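PDB 5TGN: uncharacterized protein from Sphaerobacter thermophilus, which is of unknown function but carries a SnoaL-like domain of the NTF2 clan, a cone-shaped fold whose members include enzymes and small-molecule binders. Local coordinates for residues A5-D8 and L9-Y13. Numbering follows the deposited sequence.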
loop_
_atom_site.group_PDB
_atom_site.type_symbol
_atom_site.label_atom_id
_atom_site.label_comp_id
_atom_site.label_asym_id
_atom_site.label_seq_id
_atom_site.Cartn_x
_atom_site.Cartn_y
_atom_site.Cartn_z
ATOM N N ALA A 5 9.886 -1.190 28.074
ATOM C CA ALA A 5 9.537 0.186 27.764
ATOM C C ALA A 5 9.169 0.307 26.283
ATOM O O ALA A 5 9.397 -0.608 25.479
ATOM C CB ALA A 5 10.689 1.126 28.112
ATOM N N ALA A 6 8.595 1.456 25.924
ATOM C CA ALA A 6 8.119 1.638 24.556
ATOM C C ALA A 6 9.255 1.504 23.552
ATOM O O ALA A 6 9.083 0.881 22.497
ATOM C CB ALA A 6 7.435 2.993 24.397
ATOM N N ILE A 7 10.423 2.093 23.851
ATOM C CA ILE A 7 11.534 1.979 22.907
ATOM C C ILE A 7 11.984 0.528 22.777
ATOM O O ILE A 7 12.364 0.090 21.683
ATOM C CB ILE A 7 12.697 2.913 23.307
ATOM C CG1 ILE A 7 13.767 2.921 22.214
ATOM C CG2 ILE A 7 13.315 2.525 24.671
ATOM C CD1 ILE A 7 13.277 3.451 20.860
ATOM N N ASP A 8 11.921 -0.248 23.870
ATOM C CA ASP A 8 12.238 -1.675 23.811
ATOM C C ASP A 8 11.264 -2.428 22.919
ATOM O O ASP A 8 11.676 -3.302 22.147
ATOM C CB ASP A 8 12.209 -2.293 25.209
ATOM C CG ASP A 8 13.248 -1.675 26.155
ATOM O OD1 ASP A 8 14.306 -1.201 25.674
ATOM O OD2 ASP A 8 12.992 -1.673 27.379
ATOM N N LEU A 9 9.956 -2.145 23.057
ATOM C CA LEU A 9 8.963 -2.792 22.204
ATOM C C LEU A 9 9.226 -2.466 20.738
ATOM O O LEU A 9 9.166 -3.350 19.872
ATOM C CB LEU A 9 7.546 -2.358 22.602
ATOM C CG LEU A 9 7.032 -2.832 23.962
ATOM C CD1 LEU A 9 5.733 -2.127 24.349
ATOM C CD2 LEU A 9 6.844 -4.341 23.969
ATOM N N ALA A 10 9.518 -1.196 20.443
ATOM C CA ALA A 10 9.736 -0.793 19.058
ATOM C C ALA A 10 10.948 -1.510 18.468
ATOM O O ALA A 10 10.880 -2.053 17.360
ATOM C CB ALA A 10 9.906 0.729 18.979
ATOM N N ARG A 11 12.078 -1.514 19.190
ATOM C CA ARG A 11 13.268 -2.191 18.680
ATOM C C ARG A 11 13.022 -3.689 18.509
ATOM O O ARG A 11 13.524 -4.310 17.561
ATOM C CB ARG A 11 14.462 -1.971 19.620
ATOM C CG ARG A 11 15.029 -0.539 19.689
ATOM C CD ARG A 11 15.939 -0.416 20.942
ATOM N NE ARG A 11 16.478 0.931 21.111
ATOM C CZ ARG A 11 16.930 1.426 22.255
ATOM N NH1 ARG A 11 16.904 0.690 23.354
ATOM N NH2 ARG A 11 17.390 2.669 22.298
ATOM N N GLU A 12 12.314 -4.304 19.462
ATOM C CA GLU A 12 12.036 -5.730 19.348
ATOM C C GLU A 12 11.115 -6.018 18.166
ATOM O O GLU A 12 11.241 -7.062 17.519
ATOM C CB GLU A 12 11.417 -6.268 20.641
ATOM C CG GLU A 12 11.250 -7.780 20.632
ATOM C CD GLU A 12 12.589 -8.513 20.558
ATOM O OE1 GLU A 12 13.637 -7.897 20.877
ATOM O OE2 GLU A 12 12.599 -9.699 20.163
ATOM N N TYR A 13 10.162 -5.124 17.899
ATOM C CA TYR A 13 9.302 -5.295 16.731
ATOM C C TYR A 13 10.146 -5.377 15.470
ATOM O O TYR A 13 10.021 -6.317 14.686
ATOM C CB TYR A 13 8.282 -4.146 16.638
ATOM C CG TYR A 13 7.492 -4.233 15.333
ATOM C CD1 TYR A 13 6.319 -4.985 15.255
ATOM C CD2 TYR A 13 7.963 -3.628 14.164
ATOM C CE1 TYR A 13 5.612 -5.097 14.052
ATOM C CE2 TYR A 13 7.255 -3.726 12.960
ATOM C CZ TYR A 13 6.093 -4.470 12.919
ATOM O OH TYR A 13 5.412 -4.596 11.726
#
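Ile7 lies under the guanidinium of Arg11 one helical turn on: its CG1 sits beneath the centre of one face, 3.5 Å from Arg11 CZ. The arginine gets there by running extended from CG to NE, with CG beside its own backbone N (chi1 -69°), so the chain passes back over the Ile7 carbonyl toward the start of the helix. Asp8 joins from an oblique direction, the carboxylate and guanidinium planes 47° apart; Asp8 OD1 and Arg11 NH1 are 4.0 Å apart, a long salt bridge. Asp8 OD2 accepts a hydrogen bond from Ala5 N (3.2 Å) on its anti side, 33° out of plane: one half of a capping box, since the N-cap Ala5 has no side-chain acceptor to return the other. The negative charge of Asp8 probably interacts favourably with the positive end of the helix dipole. Underneath, four successive i to i+4 bonds build the first turns, from Leu9 N to Ala5 O (2.9 Å) through Glu12 N to Asp8 O (2.9 Å). Farther out, Glu66 forms a salt bridge to Arg11 NE, consistent with the guanidinium being held over Ile7, while Glu12 turns to Arg16. Helix 6-18 rests on the sheet: Ala6, Ile7 and Ala10 touch Val74 and Ala10 also Leu76 of strand 73-81; on strand 88-97 Ala6 and Leu9 meet Val96, and Ala10 and the Tyr13 ring meet Phe94.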